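Local coordinates for peroxisomal fatty acid beta-oxidation multifunctional protein MFP2 (Arabidopsis thaliana, PDB 2WTB) that catalyses the hydration of long-chain enoyl-CoA and the NAD-dependent dehydrogenation of 3-hydroxyacyl-CoA in peroxisomal fatty acid beta-oxidation during seed germination, at residues L135-L140 and V144-G149; E165-S170 and L249-A254. One frame throughout, in Å; residues are numbered along the deposited sequence.

Contact 1: residues L135-L140 and V144-G149; sequences LGLPEL and VIPGFG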
ATOM      1  N   LEU A 135      16.262   7.069  -7.851  1.00 62.35           N
ATOM      2  CA  LEU A 135      16.159   6.731  -9.261  1.00 50.38           C
ATOM      3  C   LEU A 135      15.548   5.347  -9.392  1.00 55.64           C
ATOM      4  O   LEU A 135      16.022   4.397  -8.772  1.00 45.56           O
ATOM      5  CB  LEU A 135      17.546   6.738  -9.895  1.00 58.80           C
ATOM      6  CG  LEU A 135      18.504   7.807  -9.363  1.00 54.17           C
ATOM      7  CD1 LEU A 135      19.947   7.464  -9.703  1.00 44.21           C
ATOM      8  CD2 LEU A 135      18.128   9.189  -9.885  1.00 50.91           C
ATOM      9  N   GLY A 136      14.495   5.229 -10.192  1.00 65.41           N
ATOM     10  CA  GLY A 136      13.840   3.948 -10.367  1.00 63.15           C
ATOM     11  C   GLY A 136      12.674   3.957 -11.335  1.00 61.59           C
ATOM     12  O   GLY A 136      12.291   5.005 -11.861  1.00 55.06           O
ATOM     13  N   LEU A 137      12.114   2.774 -11.569  1.00 62.10           N
ATOM     14  CA  LEU A 137      10.955   2.619 -12.436  1.00 55.70           C
ATOM     15  C   LEU A 137       9.852   1.868 -11.699  1.00 51.90           C
ATOM     16  O   LEU A 137       9.795   0.642 -11.739  1.00 64.92           O
ATOM     17  CB  LEU A 137      11.342   1.884 -13.721  1.00 51.12           C
ATOM     18  CG  LEU A 137      12.303   2.612 -14.663  1.00 49.95           C
ATOM     19  CD1 LEU A 137      12.711   1.710 -15.819  1.00 43.98           C
ATOM     20  CD2 LEU A 137      11.678   3.900 -15.182  1.00 43.09           C
ATOM     21  N   PRO A 138       8.972   2.615 -11.015  1.00 50.78           N
ATOM     22  CA  PRO A 138       7.897   2.084 -10.167  1.00 53.66           C
ATOM     23  C   PRO A 138       6.658   1.656 -10.954  1.00 66.10           C
ATOM     24  O   PRO A 138       5.720   1.125 -10.360  1.00 67.21           O
ATOM     25  CB  PRO A 138       7.538   3.277  -9.267  1.00 54.04           C
ATOM     26  CG  PRO A 138       8.565   4.353  -9.568  1.00 51.30           C
ATOM     27  CD  PRO A 138       9.036   4.082 -10.952  1.00 49.36           C
ATOM     28  N   GLU A 139       6.660   1.884 -12.265  1.00 63.82           N
ATOM     29  CA  GLU A 139       5.489   1.631 -13.105  1.00 67.46           C
ATOM     30  C   GLU A 139       4.747   0.329 -12.794  1.00 74.48           C
ATOM     31  O   GLU A 139       3.517   0.303 -12.760  1.00 75.67           O
ATOM     32  CB  GLU A 139       5.865   1.666 -14.590  1.00 56.95           C
ATOM     33  CG  GLU A 139       5.958   3.062 -15.187  1.00 63.45           C
ATOM     34  CD  GLU A 139       7.337   3.676 -15.043  1.00 72.02           C
ATOM     35  OE1 GLU A 139       8.137   3.170 -14.228  1.00 77.64           O
ATOM     36  OE2 GLU A 139       7.621   4.667 -15.748  1.00 65.22           O
ATOM     37  N   LEU A 140       5.491  -0.747 -12.570  1.00 71.40           N
ATOM     38  CA  LEU A 140       4.871  -2.056 -12.377  1.00 72.70           C
ATOM     39  C   LEU A 140       3.914  -2.121 -11.186  1.00 72.14           C
ATOM     40  O   LEU A 140       2.993  -2.936 -11.171  1.00 80.36           O
ATOM     41  CB  LEU A 140       5.926  -3.162 -12.276  1.00 69.70           C
ATOM     42  CG  LEU A 140       6.277  -3.876 -13.582  1.00 62.03           C
ATOM     43  CD1 LEU A 140       6.937  -2.926 -14.571  1.00 65.39           C
ATOM     44  CD2 LEU A 140       7.172  -5.073 -13.308  1.00 63.81           C
ATOM     45  N   VAL A 144       1.283  -1.029 -14.762  1.00 72.21           N
ATOM     46  CA  VAL A 144       1.672  -0.481 -16.053  1.00 73.09           C
ATOM     47  C   VAL A 144       3.162  -0.748 -16.286  1.00 68.60           C
ATOM     48  O   VAL A 144       3.824  -1.352 -15.443  1.00 73.67           O
ATOM     49  CB  VAL A 144       1.351   1.028 -16.132  1.00 81.55           C
ATOM     50  CG1 VAL A 144       2.326   1.826 -15.281  1.00 83.41           C
ATOM     51  CG2 VAL A 144       1.364   1.509 -17.577  1.00 93.61           C
ATOM     52  N   ILE A 145       3.682  -0.315 -17.431  1.00 65.13           N
ATOM     53  CA  ILE A 145       5.094  -0.514 -17.750  1.00 65.46           C
ATOM     54  C   ILE A 145       5.761   0.795 -18.156  1.00 71.72           C
ATOM     55  O   ILE A 145       5.080   1.752 -18.532  1.00 78.84           O
ATOM     56  CB  ILE A 145       5.280  -1.509 -18.910  1.00 70.04           C
ATOM     57  CG1 ILE A 145       5.111  -0.791 -20.251  1.00 68.19           C
ATOM     58  CG2 ILE A 145       4.315  -2.683 -18.777  1.00 72.47           C
ATOM     59  CD1 ILE A 145       5.591  -1.589 -21.436  1.00 66.73           C
ATOM     60  N   PRO A 146       7.100   0.844 -18.075  1.00 71.19           N
ATOM     61  CA  PRO A 146       7.858   1.992 -18.586  1.00 74.02           C
ATOM     62  C   PRO A 146       7.553   2.204 -20.065  1.00 69.67           C
ATOM     63  O   PRO A 146       7.675   1.265 -20.848  1.00 74.87           O
ATOM     64  CB  PRO A 146       9.313   1.556 -18.404  1.00 64.33           C
ATOM     65  CG  PRO A 146       9.274   0.587 -17.275  1.00 48.45           C
ATOM     66  CD  PRO A 146       7.971  -0.147 -17.420  1.00 57.08           C
ATOM     67  N   GLY A 147       7.160   3.417 -20.440  1.00 56.90           N
ATOM     68  CA  GLY A 147       6.713   3.673 -21.796  1.00 53.20           C
ATOM     69  C   GLY A 147       7.480   4.760 -22.520  1.00 61.20           C
ATOM     70  O   GLY A 147       7.033   5.258 -23.552  1.00 71.41           O
ATOM     71  N   PHE A 148       8.639   5.131 -21.988  1.00 65.32           N
ATOM     72  CA  PHE A 148       9.457   6.161 -22.617  1.00 72.60           C
ATOM     73  C   PHE A 148      10.845   5.649 -22.997  1.00 72.14           C
ATOM     74  O   PHE A 148      11.740   6.432 -23.313  1.00 78.81           O
ATOM     75  CB  PHE A 148       9.570   7.393 -21.717  1.00 73.24           C
ATOM     76  CG  PHE A 148       8.274   8.134 -21.535  1.00 72.89           C
ATOM     77  CD1 PHE A 148       7.793   8.413 -20.267  1.00 85.56           C
ATOM     78  CD2 PHE A 148       7.538   8.553 -22.630  1.00 70.09           C
ATOM     79  CE1 PHE A 148       6.603   9.099 -20.095  1.00 85.08           C
ATOM     80  CE2 PHE A 148       6.348   9.236 -22.464  1.00 71.85           C
ATOM     81  CZ  PHE A 148       5.882   9.509 -21.195  1.00 78.99           C
ATOM     82  N   GLY A 149      11.019   4.332 -22.967  1.00 61.58           N
ATOM     83  CA  GLY A 149      12.273   3.727 -23.377  1.00 57.10           C
ATOM     84  C   GLY A 149      13.031   3.071 -22.240  1.00 55.32           C
ATOM     85  O   GLY A 149      14.152   2.591 -22.429  1.00 48.59           O
TER
HETATM   86  O   HOH W   1       6.390   5.665 -18.468  1.00 70.99           O
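The carboxylate of Glu139 lies flat over one face of the Pro146 ring. The two planes are nearly parallel, and Glu139 CD is 4.0 Å from Pro146 CA. At the ring's edge, Leu137 CD1 meets Pro146 CG at 3.9 Å. Leu140 CD1 comes to the corner at Pro146 CD, 4.1 Å away. The Glu139 chain is bent at chi2 (88°), which turns the carboxylate back over the proline. A water donates to Glu139 OE2 at 3.1 Å and accepts from Gly147 N. Nearer the backbone, Glu139 CB packs on Val144 CG1 at 3.6 Å. The backbone bond from Val144 N to Glu139 O, 3.3 Å long, holds the two ends of the turn together. Glu139 is predicted to be the proton acceptor of the hydratase site. An alanine here would keep CB but not the carboxylate, so the water on Gly147 N would probably lose its acceptor and the Pro146 face its cover. Glu119, the predicted nucleophile on helix 116-123, touches Leu137, Glu139 and Pro146, and its OE2 accepts from Phe148 N. The first segment leaves strand 134-136, the second leads through Gly149 as N-cap into helix 150-158, and Ile145 packs on helix 263-277.

Contact 2: residues E165-S170 and L249-A254; sequences EMILTS and LMCLDA
Two helices meet here: the C-terminal end of helix 160-169, in the enoyl-CoA hydratase/isomerase region, and helix 247-260, which comes much later in the chain. The contact is small and apolar, with no hydrogen bond across it. Its nearest approach is between Ile167 CG2 and Cys251 SG, at 3.7 Å. The short branch of Ile167, not its CD1 end, meets the sulfur. In both residues the bond from CA to CB is directed toward the other helix. On Ile167, CG2 stands opposite the backbone N while CG1 lies beside that N (chi1 -64°). On Cys251, SG is also trans to the backbone N (chi1 175°), and this swings the sulfur out to the methyl. The CA atoms of this pair are 8.8 Å apart, the shortest such distance between the two segments.

Beside it runs a looser pair. Leu168 CD2 and Leu252 CD2 face each other at 4.5 Å, methyl to methyl. Leu168 is only partly buried. The same two leucines also rest on helix 224-241, Leu168 on Thr238 and Leu252 on Lys235.

Together these pairs pack helix 160-169, within the enoyl-CoA hydratase/isomerase range of the crotonase clan, against helix 247-260. Helix 150-158 touches both partners of the closer pair, Leu154 on Ile167 and Thr151 on Cys251.

Polar groups of the two segments are held away from the apolar seam. Thr169 OG1 donates to Glu165 O at 2.8 Å, and Thr169 N donates to that same oxygen, which is therefore gripped twice within the last turn. Asp253 OD1 forms a salt bridge with Lys235, and Glu165 OE1 does so with Lys162.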
ATOM      1  N   GLU A 165      15.810  -6.414 -11.648  1.00 56.93           N
ATOM      2  CA  GLU A 165      15.477  -6.273 -10.238  1.00 64.91           C
ATOM      3  C   GLU A 165      14.678  -4.997 -10.017  1.00 61.04           C
ATOM      4  O   GLU A 165      13.596  -5.027  -9.436  1.00 58.50           O
ATOM      5  CB  GLU A 165      16.738  -6.253  -9.376  1.00 70.03           C
ATOM      6  CG  GLU A 165      16.457  -6.052  -7.895  1.00 84.57           C
ATOM      7  CD  GLU A 165      17.691  -5.641  -7.117  1.00106.26           C
ATOM      8  OE1 GLU A 165      18.809  -5.780  -7.658  1.00117.42           O
ATOM      9  OE2 GLU A 165      17.545  -5.176  -5.967  1.00107.34           O
ATOM     10  N   MET A 166      15.213  -3.879 -10.499  1.00 54.27           N
ATOM     11  CA  MET A 166      14.577  -2.579 -10.319  1.00 57.53           C
ATOM     12  C   MET A 166      13.170  -2.535 -10.910  1.00 62.83           C
ATOM     13  O   MET A 166      12.226  -2.100 -10.249  1.00 59.85           O
ATOM     14  CB  MET A 166      15.434  -1.471 -10.935  1.00 50.02           C
ATOM     15  CG  MET A 166      16.774  -1.264 -10.254  1.00 66.17           C
ATOM     16  SD  MET A 166      17.755   0.021 -11.052  1.00 67.07           S
ATOM     17  CE  MET A 166      16.706   1.451 -10.805  1.00 77.53           C
ATOM     18  N   ILE A 167      13.035  -2.987 -12.152  1.00 57.36           N
ATOM     19  CA  ILE A 167      11.750  -2.931 -12.840  1.00 60.88           C
ATOM     20  C   ILE A 167      10.718  -3.876 -12.226  1.00 66.31           C
ATOM     21  O   ILE A 167       9.547  -3.525 -12.088  1.00 65.36           O
ATOM     22  CB  ILE A 167      11.899  -3.244 -14.336  1.00 55.00           C
ATOM     23  CG1 ILE A 167      12.756  -2.177 -15.014  1.00 49.29           C
ATOM     24  CG2 ILE A 167      10.535  -3.328 -15.002  1.00 60.19           C
ATOM     25  CD1 ILE A 167      12.773  -2.285 -16.522  1.00 52.49           C
ATOM     26  N   LEU A 168      11.153  -5.072 -11.855  1.00 65.51           N
ATOM     27  CA  LEU A 168      10.241  -6.055 -11.282  1.00 75.66           C
ATOM     28  C   LEU A 168       9.874  -5.716  -9.842  1.00 73.52           C
ATOM     29  O   LEU A 168       8.703  -5.754  -9.466  1.00 81.95           O
ATOM     30  CB  LEU A 168      10.831  -7.466 -11.366  1.00 62.70           C
ATOM     31  CG  LEU A 168      10.924  -8.063 -12.770  1.00 62.33           C
ATOM     32  CD1 LEU A 168      11.421  -9.501 -12.711  1.00 64.69           C
ATOM     33  CD2 LEU A 168       9.579  -7.984 -13.471  1.00 62.97           C
ATOM     34  N   THR A 169      10.879  -5.385  -9.039  1.00 75.57           N
ATOM     35  CA  THR A 169      10.655  -5.048  -7.639  1.00 80.08           C
ATOM     36  C   THR A 169      10.045  -3.656  -7.501  1.00 77.70           C
ATOM     37  O   THR A 169       9.420  -3.340  -6.489  1.00 88.54           O
ATOM     38  CB  THR A 169      11.962  -5.113  -6.831  1.00 88.83           C
ATOM     39  OG1 THR A 169      12.645  -6.336  -7.129  1.00 95.83           O
ATOM     40  CG2 THR A 169      11.672  -5.055  -5.342  1.00102.08           C
ATOM     41  N   SER A 170      10.230  -2.831  -8.528  1.00 71.00           N
ATOM     42  CA  SER A 170       9.701  -1.469  -8.538  1.00 75.14           C
ATOM     43  C   SER A 170      10.413  -0.554  -7.544  1.00 72.05           C
ATOM     44  O   SER A 170      10.083   0.627  -7.435  1.00 64.64           O
ATOM     45  CB  SER A 170       8.192  -1.465  -8.273  1.00 64.20           C
ATOM     46  OG  SER A 170       7.471  -1.873  -9.421  1.00 69.39           O
ATOM     47  N   LEU A 249       5.130  -9.970 -17.170  1.00 87.05           N
ATOM     48  CA  LEU A 249       5.581 -10.794 -18.284  1.00 84.51           C
ATOM     49  C   LEU A 249       5.522 -10.004 -19.583  1.00 86.19           C
ATOM     50  O   LEU A 249       6.392 -10.139 -20.443  1.00 82.13           O
ATOM     51  CB  LEU A 249       4.724 -12.054 -18.402  1.00 82.05           C
ATOM     52  CG  LEU A 249       4.570 -12.875 -17.123  1.00 94.50           C
ATOM     53  CD1 LEU A 249       3.559 -13.989 -17.330  1.00104.44           C
ATOM     54  CD2 LEU A 249       5.914 -13.429 -16.670  1.00 93.38           C
ATOM     55  N   MET A 250       4.488  -9.180 -19.720  1.00 72.81           N
ATOM     56  CA  MET A 250       4.341  -8.327 -20.891  1.00 75.74           C
ATOM     57  C   MET A 250       5.481  -7.319 -20.960  1.00 78.28           C
ATOM     58  O   MET A 250       5.887  -6.895 -22.042  1.00 83.77           O
ATOM     59  CB  MET A 250       2.999  -7.596 -20.860  1.00 77.50           C
ATOM     60  CG  MET A 250       1.786  -8.511 -20.893  1.00 80.73           C
ATOM     61  SD  MET A 250       0.230  -7.601 -20.800  1.00 84.37           S
ATOM     62  CE  MET A 250      -0.954  -8.934 -20.977  1.00195.63           C
ATOM     63  N   CYS A 251       5.996  -6.941 -19.794  1.00 68.17           N
ATOM     64  CA  CYS A 251       7.105  -6.000 -19.715  1.00 65.72           C
ATOM     65  C   CYS A 251       8.418  -6.696 -20.051  1.00 83.30           C
ATOM     66  O   CYS A 251       9.307  -6.104 -20.663  1.00 63.96           O
ATOM     67  CB  CYS A 251       7.184  -5.375 -18.319  1.00 63.96           C
ATOM     68  SG  CYS A 251       8.609  -4.289 -18.069  1.00 66.51           S
ATOM     69  N   LEU A 252       8.534  -7.956 -19.642  1.00 66.32           N
ATOM     70  CA  LEU A 252       9.724  -8.742 -19.937  1.00 81.21           C
ATOM     71  C   LEU A 252       9.837  -8.992 -21.436  1.00 75.88           C
ATOM     72  O   LEU A 252      10.938  -9.080 -21.978  1.00 76.65           O
ATOM     73  CB  LEU A 252       9.700 -10.065 -19.175  1.00 67.27           C
ATOM     74  CG  LEU A 252       9.882  -9.954 -17.659  1.00 74.21           C
ATOM     75  CD1 LEU A 252       9.550 -11.272 -16.977  1.00 77.10           C
ATOM     76  CD2 LEU A 252      11.295  -9.505 -17.321  1.00 63.65           C
ATOM     77  N   ASP A 253       8.690  -9.103 -22.098  1.00 71.48           N
ATOM     78  CA  ASP A 253       8.654  -9.245 -23.547  1.00 75.05           C
ATOM     79  C   ASP A 253       9.375  -8.084 -24.224  1.00 77.18           C
ATOM     80  O   ASP A 253      10.278  -8.290 -25.035  1.00 68.25           O
ATOM     81  CB  ASP A 253       7.211  -9.313 -24.048  1.00 89.86           C
ATOM     82  CG  ASP A 253       6.556 -10.644 -23.752  1.00 96.87           C
ATOM     83  OD1 ASP A 253       7.287 -11.615 -23.465  1.00 93.43           O
ATOM     84  OD2 ASP A 253       5.309 -10.719 -23.813  1.00101.56           O
ATOM     85  N   ALA A 254       8.966  -6.865 -23.887  1.00 67.48           N
ATOM     86  CA  ALA A 254       9.559  -5.671 -24.472  1.00 65.89           C
ATOM     87  C   ALA A 254      11.066  -5.642 -24.254  1.00 74.15           C
ATOM     88  O   ALA A 254      11.815  -5.147 -25.099  1.00 67.13           O
ATOM     89  CB  ALA A 254       8.916  -4.418 -23.891  1.00 64.96           C
TER

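In the fold
The centres of the two contacts are about 9 Å apart, and contact 1 closes before contact 2 opens along the chain. Leu140 is the main bridge between them. It touches Ile167 and Leu168, and its CB is 3.5 Å from Ser170 OG. A second touch joins Leu135 O to Met166 CE at 3.6 Å. Contact 1 holds Glu139, one of the two predicted catalytic glutamates, and Pro146 lies about 3 Å from the other, Glu119, between nearest side-chain atoms. Contact 2 is farther from the two glutamates. The Ile167 side chain is about 7 Å from that of Glu139 and about 8 Å from that of Glu119, so it does not touch either glutamate.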